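Putative ferritin-like diiron-carboxylate protein TM1526 (Thermotoga maritima, PDB 1VJX) probably binds a pair of metal ions between carboxylate and histidine side chains and acts as an oxidoreductase of the rubrerythrin type, its exact function being unknown. Local coordinates at residues T20-L25 / I117-L122; E28-Y33 / Q54-A59; T100-L105 / E151-S156; V111-I116 / E144-L149. All coordinates share one frame; numbering follows the deposited sequence.

Contact 1: residues T20-L25 / I117-L122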
loop_
_atom_site.group_PDB
_atom_site.type_symbol
_atom_site.label_atom_id
_atom_site.label_comp_id
_atom_site.label_asym_id
_atom_site.label_seq_id
_atom_site.Cartn_x
_atom_site.Cartn_y
_atom_site.Cartn_z
ATOM N N THR A 20 10.914 -4.439 -2.745
ATOM C CA THR A 20 10.436 -4.439 -4.119
ATOM C C THR A 20 8.916 -4.653 -4.121
ATOM O O THR A 20 8.181 -4.000 -4.833
ATOM C CB THR A 20 11.104 -5.548 -4.914
ATOM O OG1 THR A 20 12.544 -5.366 -4.952
ATOM C CG2 THR A 20 10.689 -5.455 -6.369
ATOM N N VAL A 21 8.463 -5.572 -3.273
ATOM C CA VAL A 21 7.058 -5.876 -3.149
ATOM C C VAL A 21 6.337 -4.615 -2.661
ATOM O O VAL A 21 5.343 -4.236 -3.245
ATOM C CB VAL A 21 6.837 -7.099 -2.223
ATOM C CG1 VAL A 21 5.399 -7.179 -1.772
ATOM C CG2 VAL A 21 7.214 -8.396 -2.933
ATOM N N ALA A 22 6.906 -3.945 -1.660
ATOM C CA ALA A 22 6.305 -2.759 -1.038
ATOM C C ALA A 22 6.260 -1.582 -1.976
ATOM O O ALA A 22 5.304 -0.807 -1.986
ATOM C CB ALA A 22 7.063 -2.382 0.230
ATOM N N ILE A 23 7.284 -1.479 -2.819
ATOM C CA ILE A 23 7.317 -0.414 -3.785
ATOM C C ILE A 23 6.136 -0.598 -4.718
ATOM O O ILE A 23 5.448 0.364 -5.051
ATOM C CB ILE A 23 8.602 -0.443 -4.521
ATOM C CG1 ILE A 23 9.747 0.012 -3.614
ATOM C CG2 ILE A 23 8.556 0.434 -5.813
ATOM C CD1 ILE A 23 11.139 -0.253 -4.259
ATOM N N ARG A 24 5.891 -1.832 -5.146
ATOM C CA ARG A 24 4.862 -2.061 -6.155
ATOM C C ARG A 24 3.441 -1.855 -5.596
ATOM O O ARG A 24 2.585 -1.322 -6.306
ATOM C CB ARG A 24 5.028 -3.422 -6.801
ATOM C CG ARG A 24 6.140 -3.464 -7.702
ATOM C CD ARG A 24 6.636 -4.847 -8.041
ATOM N NE ARG A 24 7.916 -4.816 -8.793
ATOM C CZ ARG A 24 8.153 -5.439 -9.970
ATOM N NH1 ARG A 24 7.202 -6.129 -10.599
ATOM N NH2 ARG A 24 9.360 -5.359 -10.531
ATOM N N LEU A 25 3.238 -2.214 -4.323
ATOM C CA LEU A 25 1.971 -2.048 -3.662
ATOM C C LEU A 25 1.623 -0.556 -3.564
ATOM O O LEU A 25 0.489 -0.183 -3.845
ATOM C CB LEU A 25 1.948 -2.736 -2.281
ATOM C CG LEU A 25 2.064 -4.279 -2.272
ATOM C CD1 LEU A 25 1.992 -4.854 -0.845
ATOM C CD2 LEU A 25 1.025 -4.955 -3.148
ATOM N N ILE A 117 0.053 -5.668 6.400
ATOM C CA ILE A 117 0.769 -6.822 6.925
ATOM C C ILE A 117 2.156 -6.832 6.346
ATOM O O ILE A 117 3.149 -7.028 7.051
ATOM C CB ILE A 117 0.044 -8.152 6.597
ATOM C CG1 ILE A 117 -1.305 -8.200 7.284
ATOM C CG2 ILE A 117 0.885 -9.366 7.018
ATOM C CD1 ILE A 117 -1.986 -9.534 7.297
ATOM N N LEU A 118 2.235 -6.586 5.041
ATOM C CA LEU A 118 3.527 -6.634 4.361
ATOM C C LEU A 118 4.483 -5.534 4.834
ATOM O O LEU A 118 5.698 -5.743 4.971
ATOM C CB LEU A 118 3.386 -6.583 2.859
ATOM C CG LEU A 118 4.826 -6.429 2.263
ATOM C CD1 LEU A 118 5.431 -7.766 1.864
ATOM C CD2 LEU A 118 4.847 -5.458 1.177
ATOM N N TYR A 119 3.983 -4.330 5.002
ATOM C CA TYR A 119 4.873 -3.295 5.502
ATOM C C TYR A 119 5.323 -3.581 6.937
ATOM O O TYR A 119 6.421 -3.186 7.280
ATOM C CB TYR A 119 4.248 -1.894 5.452
ATOM C CG TYR A 119 3.631 -1.519 4.120
ATOM C CD1 TYR A 119 4.283 -1.775 2.929
ATOM C CD2 TYR A 119 2.355 -0.917 4.077
ATOM C CE1 TYR A 119 3.711 -1.455 1.707
ATOM C CE2 TYR A 119 1.767 -0.610 2.860
ATOM C CZ TYR A 119 2.465 -0.873 1.679
ATOM O OH TYR A 119 1.880 -0.565 0.490
ATOM N N TYR A 120 4.476 -4.201 7.779
ATOM C CA TYR A 120 4.922 -4.641 9.082
ATOM C C TYR A 120 6.078 -5.671 8.932
ATOM O O TYR A 120 7.082 -5.593 9.616
ATOM C CB TYR A 120 3.763 -5.202 9.932
ATOM C CG TYR A 120 2.981 -4.153 10.739
ATOM C CD1 TYR A 120 3.617 -3.357 11.696
ATOM C CD2 TYR A 120 1.602 -3.979 10.572
ATOM C CE1 TYR A 120 2.902 -2.390 12.458
ATOM C CE2 TYR A 120 0.864 -2.988 11.354
ATOM C CZ TYR A 120 1.534 -2.204 12.278
ATOM O OH TYR A 120 0.867 -1.250 13.040
ATOM N N GLU A 121 5.940 -6.593 7.982
ATOM C CA GLU A 121 6.933 -7.636 7.773
ATOM C C GLU A 121 8.260 -7.030 7.472
ATOM O O GLU A 121 9.250 -7.421 8.080
ATOM C CB GLU A 121 6.480 -8.623 6.695
ATOM C CG GLU A 121 5.387 -9.553 7.246
ATOM C CD GLU A 121 4.673 -10.406 6.197
ATOM O OE1 GLU A 121 4.626 -10.007 5.017
ATOM O OE2 GLU A 121 4.156 -11.492 6.562
ATOM N N LEU A 122 8.241 -6.047 6.569
ATOM C CA LEU A 122 9.399 -5.277 6.130
ATOM C C LEU A 122 10.094 -4.540 7.269
ATOM O O LEU A 122 11.333 -4.576 7.402
ATOM C CB LEU A 122 8.968 -4.218 5.093
ATOM C CG LEU A 122 10.061 -3.174 4.747
ATOM C CD1 LEU A 122 11.333 -3.866 4.197
ATOM C CD2 LEU A 122 9.568 -2.086 3.788
#
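Leu-118 is the principal bump here: it reaches out of helix 101-125 and sets its CD2 methyl in a hollow formed by Val-21, Ala-22 and Leu-25 of helix 15-36. Val-21 walls the hollow with CG1, which comes to 3.5 Å from Leu-118 CD2, tighter than usual for two carbons. A turn further along, Leu-25 CD1 bounds it at 3.6 Å from the same Leu-118 CD2. The backbone makes the floor, with Ala-22 CA 3.8 Å from Leu-118 CD2. With CG of Leu-118 anti to the backbone N (chi1 172°), the branch is carried across to the facing helix.

Beside the short Ala-22 lies the ring of Tyr-119. The ring arrives edge first, Ala-22 CB lying near its plane and 3.8 Å from Tyr-119 CE1, and the phenol then runs on until its OH is 3.5 Å from Leu-25 CB. Leu-122 adds a looser touch to Ala-22. Phe-62 of helix 43-68 backs both Ala-22 and the Tyr-119 ring. The two segment axes pass 10.1 Å apart and run antiparallel at 146°, as expected for the first and third long helices of a ferritin-like four-helix bundle.

Contact 2: residues E28-Y33 / Q54-A59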
loop_
_atom_site.group_PDB
_atom_site.type_symbol
_atom_site.label_atom_id
_atom_site.label_comp_id
_atom_site.label_asym_id
_atom_site.label_seq_id
_atom_site.Cartn_x
_atom_site.Cartn_y
_atom_site.Cartn_z
ATOM N N GLU A 28 0.925 0.702 -7.167
ATOM C CA GLU A 28 -0.342 0.201 -7.678
ATOM C C GLU A 28 -1.503 0.844 -6.946
ATOM O O GLU A 28 -2.509 1.134 -7.561
ATOM C CB GLU A 28 -0.400 -1.341 -7.637
ATOM C CG GLU A 28 0.476 -1.980 -8.720
ATOM C CD GLU A 28 -0.031 -1.667 -10.127
ATOM O OE1 GLU A 28 -1.234 -1.958 -10.391
ATOM O OE2 GLU A 28 0.750 -1.124 -10.976
ATOM N N GLY A 29 -1.316 1.099 -5.664
ATOM C CA GLY A 29 -2.278 1.798 -4.855
ATOM C C GLY A 29 -2.554 3.211 -5.329
ATOM O O GLY A 29 -3.725 3.663 -5.333
ATOM N N GLU A 30 -1.489 3.908 -5.718
ATOM C CA GLU A 30 -1.595 5.242 -6.308
ATOM C C GLU A 30 -2.521 5.191 -7.517
ATOM O O GLU A 30 -3.430 6.011 -7.646
ATOM C CB GLU A 30 -0.209 5.804 -6.708
ATOM C CG GLU A 30 -0.265 6.998 -7.683
ATOM C CD GLU A 30 1.097 7.601 -8.039
ATOM O OE1 GLU A 30 2.126 6.960 -7.794
ATOM O OE2 GLU A 30 1.156 8.725 -8.565
ATOM N N ARG A 31 -2.243 4.242 -8.411
ATOM C CA ARG A 31 -2.998 4.074 -9.640
ATOM C C ARG A 31 -4.457 3.733 -9.418
ATOM O O ARG A 31 -5.339 4.265 -10.067
ATOM C CB ARG A 31 -2.395 2.951 -10.469
ATOM C CG ARG A 31 -1.518 3.432 -11.555
ATOM C CD ARG A 31 -1.121 2.337 -12.519
ATOM N NE ARG A 31 -2.307 1.851 -13.238
ATOM C CZ ARG A 31 -2.816 0.609 -13.180
ATOM N NH1 ARG A 31 -2.234 -0.349 -12.451
ATOM N NH2 ARG A 31 -3.919 0.323 -13.885
ATOM N N PHE A 32 -4.673 2.753 -8.560
ATOM C CA PHE A 32 -6.009 2.360 -8.112
ATOM C C PHE A 32 -6.799 3.605 -7.676
ATOM O O PHE A 32 -7.820 3.934 -8.282
ATOM C CB PHE A 32 -5.857 1.360 -6.978
ATOM C CG PHE A 32 -7.141 0.739 -6.502
ATOM C CD1 PHE A 32 -7.942 0.004 -7.363
ATOM C CD2 PHE A 32 -7.500 0.829 -5.167
ATOM C CE1 PHE A 32 -9.119 -0.591 -6.893
ATOM C CE2 PHE A 32 -8.656 0.237 -4.697
ATOM C CZ PHE A 32 -9.467 -0.471 -5.555
ATOM N N TYR A 33 -6.284 4.330 -6.681
ATOM C CA TYR A 33 -7.031 5.445 -6.078
ATOM C C TYR A 33 -7.268 6.588 -7.079
ATOM O O TYR A 33 -8.342 7.212 -7.072
ATOM C CB TYR A 33 -6.371 5.945 -4.782
ATOM C CG TYR A 33 -6.361 4.941 -3.635
ATOM C CD1 TYR A 33 -7.525 4.282 -3.240
ATOM C CD2 TYR A 33 -5.193 4.692 -2.911
ATOM C CE1 TYR A 33 -7.518 3.381 -2.186
ATOM C CE2 TYR A 33 -5.167 3.801 -1.853
ATOM C CZ TYR A 33 -6.328 3.139 -1.489
ATOM O OH TYR A 33 -6.309 2.247 -0.426
ATOM N N GLN A 54 -0.639 10.416 -1.540
ATOM C CA GLN A 54 0.034 9.844 -0.364
ATOM C C GLN A 54 0.774 8.567 -0.696
ATOM O O GLN A 54 1.928 8.384 -0.284
ATOM C CB GLN A 54 -0.987 9.602 0.770
ATOM C CG GLN A 54 -1.446 10.921 1.379
ATOM C CD GLN A 54 -2.692 10.824 2.223
ATOM O OE1 GLN A 54 -3.012 9.765 2.770
ATOM N NE2 GLN A 54 -3.391 11.934 2.349
ATOM N N GLU A 55 0.096 7.677 -1.427
ATOM C CA GLU A 55 0.708 6.424 -1.898
ATOM C C GLU A 55 1.930 6.679 -2.773
ATOM O O GLU A 55 2.931 5.965 -2.669
ATOM C CB GLU A 55 -0.276 5.595 -2.706
ATOM C CG GLU A 55 -1.481 5.090 -1.962
ATOM C CD GLU A 55 -1.158 4.042 -0.916
ATOM O OE1 GLU A 55 -0.865 4.432 0.228
ATOM O OE2 GLU A 55 -1.233 2.832 -1.237
ATOM N N ARG A 56 1.816 7.668 -3.653
ATOM C CA ARG A 56 2.938 8.168 -4.462
ATOM C C ARG A 56 4.184 8.432 -3.606
ATOM O O ARG A 56 5.243 7.786 -3.787
ATOM C CB ARG A 56 2.527 9.447 -5.183
ATOM C CG ARG A 56 3.552 9.971 -6.201
ATOM C CD ARG A 56 3.195 11.354 -6.783
ATOM N NE ARG A 56 2.944 12.326 -5.718
ATOM C CZ ARG A 56 3.888 13.019 -5.075
ATOM N NH1 ARG A 56 5.174 12.887 -5.386
ATOM N NH2 ARG A 56 3.548 13.871 -4.115
ATOM N N ILE A 57 4.042 9.349 -2.647
ATOM C CA ILE A 57 5.138 9.739 -1.753
ATOM C C ILE A 57 5.775 8.549 -1.049
ATOM O O ILE A 57 6.993 8.480 -0.921
ATOM C CB ILE A 57 4.634 10.791 -0.738
ATOM C CG1 ILE A 57 4.487 12.141 -1.431
ATOM C CG2 ILE A 57 5.583 10.927 0.478
ATOM C CD1 ILE A 57 3.647 13.126 -0.620
ATOM N N HIS A 58 4.938 7.615 -0.612
ATOM C CA HIS A 58 5.372 6.375 0.017
ATOM C C HIS A 58 6.248 5.546 -0.880
ATOM O O HIS A 58 7.260 5.033 -0.409
ATOM C CB HIS A 58 4.173 5.528 0.416
ATOM C CG HIS A 58 3.407 6.090 1.568
ATOM N ND1 HIS A 58 2.123 5.702 1.869
ATOM C CD2 HIS A 58 3.757 7.012 2.494
ATOM C CE1 HIS A 58 1.715 6.368 2.931
ATOM N NE2 HIS A 58 2.688 7.173 3.321
ATOM N N ALA A 59 5.846 5.408 -2.149
ATOM C CA ALA A 59 6.613 4.662 -3.150
ATOM C C ALA A 59 7.995 5.278 -3.361
ATOM O O ALA A 59 8.971 4.571 -3.461
ATOM C CB ALA A 59 5.856 4.637 -4.490
#
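Gly-29 and Glu-30 lie against Glu-55 where the first two long helices of the ferritin-like bundle run antiparallel at 165°. Their segment axes are 8.2 Å apart, a close approach made at a residue without a side chain: Glu-55 OE2 sits 3.9 Å from Gly-29 CA. Glu-55 CB rests 3.7 Å from Glu-30 N, and its CG meets the edge of the Tyr-33 ring, in plane, 3.9 Å from Tyr-33 CD2. A bend at chi2 (-68°) then turns the Glu-55 carboxylate into the bundle interior, with OE2 on the side of Gly-29.

Beyond this shell, Glu-55 OE1 lies close to carboxylate oxygens of Glu-26 and Glu-142, while His-58 ND1 is hydrogen-bonded to Glu-26 OE1. Glu-55 and His-58 form an ExxH pair, consistent with a diiron site as in rubrerythrins.

On the other flank, the guanidinium of Arg-56 is held by Asp-53 and Glu-60. Glu-30, extended beyond CG, has a long, weak ion pair with Arg-34 and meets the aliphatic part of Arg-56: Glu-30 OE2 is 3.6 Å from Arg-56 CG.

Contact 3: residues T100-L105 / E151-S156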
loop_
_atom_site.group_PDB
_atom_site.type_symbol
_atom_site.label_atom_id
_atom_site.label_comp_id
_atom_site.label_asym_id
_atom_site.label_seq_id
_atom_site.Cartn_x
_atom_site.Cartn_y
_atom_site.Cartn_z
ATOM N N THR A 100 -20.449 1.035 -7.780
ATOM C CA THR A 100 -20.892 1.519 -6.479
ATOM C C THR A 100 -19.685 1.778 -5.579
ATOM O O THR A 100 -18.636 1.154 -5.725
ATOM C CB THR A 100 -21.843 0.509 -5.788
ATOM O OG1 THR A 100 -21.151 -0.695 -5.451
ATOM C CG2 THR A 100 -22.966 0.042 -6.727
ATOM N N LEU A 101 -19.843 2.698 -4.640
ATOM C CA LEU A 101 -18.770 3.011 -3.697
ATOM C C LEU A 101 -18.443 1.786 -2.863
ATOM O O LEU A 101 -17.279 1.493 -2.631
ATOM C CB LEU A 101 -19.150 4.210 -2.803
ATOM C CG LEU A 101 -18.028 4.744 -1.884
ATOM C CD1 LEU A 101 -16.901 5.438 -2.651
ATOM C CD2 LEU A 101 -18.631 5.681 -0.815
ATOM N N LYS A 102 -19.483 1.056 -2.470
ATOM C CA LYS A 102 -19.357 -0.166 -1.673
ATOM C C LYS A 102 -18.418 -1.203 -2.256
ATOM O O LYS A 102 -17.539 -1.687 -1.568
ATOM C CB LYS A 102 -20.740 -0.824 -1.481
ATOM C CG LYS A 102 -20.735 -2.167 -0.715
ATOM C CD LYS A 102 -22.166 -2.631 -0.331
ATOM C CE LYS A 102 -22.184 -3.708 0.784
ATOM N NZ LYS A 102 -21.194 -4.846 0.574
ATOM N N GLU A 103 -18.643 -1.596 -3.504
ATOM C CA GLU A 103 -17.850 -2.676 -4.076
ATOM C C GLU A 103 -16.375 -2.286 -4.220
ATOM O O GLU A 103 -15.483 -3.071 -4.000
ATOM C CB GLU A 103 -18.454 -3.148 -5.397
ATOM C CG GLU A 103 -18.432 -2.185 -6.555
ATOM C CD GLU A 103 -19.140 -2.796 -7.762
ATOM O OE1 GLU A 103 -18.697 -3.919 -8.186
ATOM O OE2 GLU A 103 -20.124 -2.177 -8.272
ATOM N N VAL A 104 -16.168 -1.025 -4.528
ATOM C CA VAL A 104 -14.867 -0.410 -4.697
ATOM C C VAL A 104 -14.112 -0.327 -3.352
ATOM O O VAL A 104 -12.926 -0.687 -3.243
ATOM C CB VAL A 104 -15.127 0.998 -5.355
ATOM C CG1 VAL A 104 -14.269 2.116 -4.786
ATOM C CG2 VAL A 104 -15.064 0.908 -6.899
ATOM N N LEU A 105 -14.803 0.163 -2.337
ATOM C CA LEU A 105 -14.262 0.219 -0.997
ATOM C C LEU A 105 -13.951 -1.170 -0.429
ATOM O O LEU A 105 -12.928 -1.369 0.239
ATOM C CB LEU A 105 -15.219 0.979 -0.078
ATOM C CG LEU A 105 -15.217 2.502 -0.214
ATOM C CD1 LEU A 105 -16.034 3.081 0.801
ATOM C CD2 LEU A 105 -13.810 3.082 -0.103
ATOM N N GLU A 151 -14.464 4.509 7.323
ATOM C CA GLU A 151 -15.338 5.661 7.567
ATOM C C GLU A 151 -16.278 5.914 6.368
ATOM O O GLU A 151 -17.466 6.083 6.542
ATOM C CB GLU A 151 -14.480 6.903 7.893
ATOM C CG GLU A 151 -15.237 8.216 8.071
ATOM C CD GLU A 151 -14.352 9.323 8.648
ATOM O OE1 GLU A 151 -13.659 10.024 7.874
ATOM O OE2 GLU A 151 -14.339 9.491 9.893
HETATM N N MSE A 152 -15.724 5.921 5.163
HETATM C CA MSE A 152 -16.506 6.028 3.936
HETATM C C MSE A 152 -17.467 4.850 3.762
HETATM O O MSE A 152 -18.627 5.047 3.407
HETATM C CB MSE A 152 -15.583 6.145 2.720
HETATM C CG MSE A 152 -14.843 7.460 2.624
HETATM SE SE MSE A 152 -13.484 7.450 1.211
HETATM C CE MSE A 152 -14.610 7.655 -0.390
ATOM N N LYS A 153 -17.000 3.630 4.016
ATOM C CA LYS A 153 -17.892 2.468 3.939
ATOM C C LYS A 153 -19.098 2.628 4.860
ATOM O O LYS A 153 -20.255 2.420 4.473
ATOM C CB LYS A 153 -17.160 1.186 4.315
ATOM C CG LYS A 153 -17.975 -0.077 4.025
ATOM C CD LYS A 153 -17.269 -1.348 4.505
ATOM C CE LYS A 153 -18.238 -2.529 4.666
ATOM N NZ LYS A 153 -18.787 -3.022 3.359
ATOM N N ARG A 154 -18.800 2.974 6.104
ATOM C CA ARG A 154 -19.789 3.033 7.164
ATOM C C ARG A 154 -20.801 4.133 6.889
ATOM O O ARG A 154 -21.987 3.962 7.138
ATOM C CB ARG A 154 -19.054 3.317 8.463
ATOM C CG ARG A 154 -19.788 3.006 9.751
ATOM C CD ARG A 154 -19.136 3.663 10.960
ATOM N NE ARG A 154 -19.070 5.119 10.779
ATOM C CZ ARG A 154 -19.995 5.995 11.214
ATOM N NH1 ARG A 154 -21.079 5.593 11.902
ATOM N NH2 ARG A 154 -19.833 7.298 10.964
ATOM N N GLU A 155 -20.321 5.261 6.373
ATOM C CA GLU A 155 -21.122 6.464 6.205
ATOM C C GLU A 155 -21.902 6.528 4.898
ATOM O O GLU A 155 -23.126 6.693 4.889
ATOM C CB GLU A 155 -20.220 7.681 6.283
ATOM C CG GLU A 155 -19.697 7.950 7.682
ATOM C CD GLU A 155 -18.780 9.169 7.740
ATOM O OE1 GLU A 155 -18.215 9.563 6.652
ATOM O OE2 GLU A 155 -18.637 9.717 8.874
ATOM N N SER A 156 -21.190 6.411 3.790
ATOM C CA SER A 156 -21.776 6.691 2.494
ATOM C C SER A 156 -22.042 5.407 1.701
ATOM O O SER A 156 -22.142 5.417 0.459
ATOM C CB SER A 156 -20.884 7.692 1.747
ATOM O OG SER A 156 -19.659 7.914 2.436
#
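One end of the bundle's apolar core is built here by Leu-101 and Leu-105 of helix 101-125 meeting Met-152, a selenomethionine, on the last helix. Leu-101 and Met-152 cross at about a right angle, Leu-101 CD1 standing 3.9 Å from Met-152 CE. The other branch of Leu-101 goes to the C-terminal end of the chain, its CD2 3.7 Å from Ser-156 O. Leu-105 pushes deeper against the backbone, with CD1 3.4 Å from Lys-153 N and also touching Met-152 CB.

Thr-100 and Glu-103 start helix 101-125 with a capping box: Thr-100 N donates almost straight (178°) to Glu-103 OE2, and Glu-103 N returns a weak bond to Thr-100 OG1. On the antiparallel partner, Met-152 O accepts from both Ser-156 N and Ser-156 OG, the hydroxyl lying in the carbonyl plane on a lone pair, 3.2 Å from Met-152 O. On the solvent-facing side, Lys-102 NZ and Lys-153 NZ come within 4.1 Å of each other, brought together by Asp-106, which forms a salt bridge to each.

Contact 4: residues V111-I116 / E144-L149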
loop_
_atom_site.group_PDB
_atom_site.type_symbol
_atom_site.label_atom_id
_atom_site.label_comp_id
_atom_site.label_asym_id
_atom_site.label_seq_id
_atom_site.Cartn_x
_atom_site.Cartn_y
_atom_site.Cartn_z
ATOM N N VAL A 111 -7.287 -5.090 0.081
ATOM C CA VAL A 111 -5.894 -5.019 -0.336
ATOM C C VAL A 111 -5.066 -4.119 0.577
ATOM O O VAL A 111 -3.875 -4.357 0.757
ATOM C CB VAL A 111 -5.661 -4.601 -1.835
ATOM C CG1 VAL A 111 -6.546 -5.405 -2.796
ATOM C CG2 VAL A 111 -5.879 -3.148 -2.024
ATOM N N GLU A 112 -5.671 -3.074 1.130
ATOM C CA GLU A 112 -4.957 -2.233 2.070
ATOM C C GLU A 112 -4.506 -3.064 3.310
ATOM O O GLU A 112 -3.363 -3.018 3.719
ATOM C CB GLU A 112 -5.836 -1.048 2.493
ATOM C CG GLU A 112 -5.178 -0.095 3.475
ATOM C CD GLU A 112 -3.875 0.484 2.931
ATOM O OE1 GLU A 112 -3.701 0.543 1.691
ATOM O OE2 GLU A 112 -3.019 0.896 3.755
ATOM N N LYS A 113 -5.406 -3.846 3.868
ATOM C CA LYS A 113 -5.053 -4.736 4.931
ATOM C C LYS A 113 -3.931 -5.703 4.561
ATOM O O LYS A 113 -3.078 -5.991 5.400
ATOM C CB LYS A 113 -6.314 -5.467 5.422
ATOM C CG LYS A 113 -7.224 -4.517 6.213
ATOM C CD LYS A 113 -8.210 -5.217 7.155
ATOM C CE LYS A 113 -9.343 -5.880 6.436
ATOM N NZ LYS A 113 -10.580 -5.895 7.269
ATOM N N ASP A 114 -3.903 -6.163 3.301
ATOM C CA ASP A 114 -2.891 -7.108 2.843
ATOM C C ASP A 114 -1.533 -6.409 2.789
ATOM O O ASP A 114 -0.504 -6.931 3.261
ATOM C CB ASP A 114 -3.259 -7.624 1.477
ATOM C CG ASP A 114 -4.372 -8.675 1.491
ATOM O OD1 ASP A 114 -4.701 -9.260 2.525
ATOM O OD2 ASP A 114 -4.904 -9.048 0.435
ATOM N N SER A 115 -1.549 -5.187 2.261
ATOM C CA SER A 115 -0.363 -4.341 2.192
ATOM C C SER A 115 0.158 -3.903 3.572
ATOM O O SER A 115 1.369 -3.777 3.782
ATOM C CB SER A 115 -0.701 -3.132 1.358
ATOM O OG SER A 115 -1.174 -3.564 0.087
ATOM N N ILE A 116 -0.748 -3.686 4.520
ATOM C CA ILE A 116 -0.312 -3.318 5.882
ATOM C C ILE A 116 0.515 -4.430 6.549
ATOM O O ILE A 116 1.567 -4.159 7.145
ATOM C CB ILE A 116 -1.496 -2.829 6.710
ATOM C CG1 ILE A 116 -1.899 -1.459 6.170
ATOM C CG2 ILE A 116 -1.150 -2.713 8.208
ATOM C CD1 ILE A 116 -3.160 -0.884 6.731
ATOM N N GLU A 144 -4.191 5.089 8.767
ATOM C CA GLU A 144 -5.148 6.197 8.570
ATOM C C GLU A 144 -5.909 6.139 7.228
ATOM O O GLU A 144 -7.037 6.582 7.157
ATOM C CB GLU A 144 -4.438 7.550 8.655
ATOM C CG GLU A 144 -3.980 7.949 10.054
ATOM C CD GLU A 144 -5.120 8.110 11.010
ATOM O OE1 GLU A 144 -6.256 8.452 10.566
ATOM O OE2 GLU A 144 -4.870 7.888 12.216
ATOM N N HIS A 145 -5.279 5.630 6.165
ATOM C CA HIS A 145 -5.967 5.451 4.891
ATOM C C HIS A 145 -7.067 4.475 5.135
ATOM O O HIS A 145 -8.194 4.686 4.722
ATOM C CB HIS A 145 -5.071 4.832 3.818
ATOM C CG HIS A 145 -4.021 5.748 3.289
ATOM N ND1 HIS A 145 -3.341 5.502 2.104
ATOM C CD2 HIS A 145 -3.538 6.918 3.769
ATOM C CE1 HIS A 145 -2.473 6.474 1.897
ATOM N NE2 HIS A 145 -2.576 7.348 2.887
ATOM N N LEU A 146 -6.702 3.376 5.783
ATOM C CA LEU A 146 -7.635 2.313 6.135
ATOM C C LEU A 146 -8.839 2.809 6.973
ATOM O O LEU A 146 -9.974 2.503 6.671
ATOM C CB LEU A 146 -6.905 1.194 6.884
ATOM C CG LEU A 146 -7.814 0.027 7.266
ATOM C CD1 LEU A 146 -8.496 -0.588 6.002
ATOM C CD2 LEU A 146 -7.037 -0.986 8.075
ATOM N N ARG A 147 -8.560 3.576 8.009
ATOM C CA ARG A 147 -9.605 4.182 8.824
ATOM C C ARG A 147 -10.540 5.036 7.966
ATOM O O ARG A 147 -11.774 5.049 8.185
ATOM C CB ARG A 147 -8.956 5.053 9.886
ATOM C CG ARG A 147 -9.915 5.824 10.775
ATOM C CD ARG A 147 -9.299 7.108 11.272
ATOM N NE ARG A 147 -9.170 8.080 10.169
ATOM C CZ ARG A 147 -10.168 8.861 9.752
ATOM N NH1 ARG A 147 -11.362 8.768 10.315
ATOM N NH2 ARG A 147 -9.981 9.726 8.765
ATOM N N LYS A 148 -9.961 5.760 7.000
ATOM C CA LYS A 148 -10.751 6.617 6.110
ATOM C C LYS A 148 -11.624 5.786 5.211
ATOM O O LYS A 148 -12.804 6.087 5.045
ATOM C CB LYS A 148 -9.863 7.530 5.272
ATOM C CG LYS A 148 -10.635 8.474 4.358
ATOM C CD LYS A 148 -11.358 9.549 5.129
ATOM C CE LYS A 148 -12.418 10.253 4.340
ATOM N NZ LYS A 148 -13.194 11.146 5.286
ATOM N N LEU A 149 -11.058 4.718 4.654
ATOM C CA LEU A 149 -11.839 3.755 3.877
ATOM C C LEU A 149 -13.010 3.133 4.676
ATOM O O LEU A 149 -14.101 2.967 4.160
ATOM C CB LEU A 149 -10.924 2.654 3.314
ATOM C CG LEU A 149 -9.813 3.055 2.325
ATOM C CD1 LEU A 149 -8.955 1.871 1.933
ATOM C CD2 LEU A 149 -10.375 3.678 1.069
HETATM O O HOH W 1 -4.050 3.134 1.211
#
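Glu-112 points from helix 101-125 at Leu-146, His-145 and Leu-149 of the antiparallel helix 129-156, and meets each with a different part of its chain. Its CB faces Leu-149, 4.3 Å from Leu-149 CD1. The next carbon, CG, lies 4.0 Å from Leu-146 CB. There the chain bends (chi2 58°), and the carboxylate leaves the leucines for the bundle interior. Its OE1 accepts a weak hydrogen bond from a water, 2.7 Å between Glu-112 OE1 and the water oxygen. That water lies in the plane of the imidazole at its edge, 2.6 Å from His-145 ND1, and so links the two helices. The other oxygen, OE2, faces the carboxylate of Glu-142, one turn before His-145.

Outward from this polar strip the contact is made by carbon atoms: Leu-146 CD2 lies between the aliphatic stem of Lys-113 and Ile-116, 4.0 Å from Lys-113 CG and 4.1 Å from Ile-116 CD1. Leucine packing thus borders a buried cluster in which a water joins Glu-112 to His-145 and Glu-142 lies beside Glu-112, a chemistry consistent with the half of a rubrerythrin-like diiron site supplied by the last two long helices.

From the N terminus, helix 15-36 opens contact 1 and then contact 2. Contact 2 closes first, over the 20 residues between its segments, and pairs that helix with helix 43-68; it is nested within the much longer loop that contact 1 closes after the crossover to helix 101-125. Before that closure, contacts 3 and 4 have already opened on helix 101-125, so both cross contact 1. Helix 129-156 then closes contact 4 and, outside it, contact 3, a second hairpin. Contacts 2 and 4, centres about 12 Å apart, touch through Tyr-33 with Leu-149 and Glu-55 with His-145, where the two hairpins' ExxH motifs face each other. Contact 3 lies near one bundle end, about 25 Å from contact 1, centre to centre.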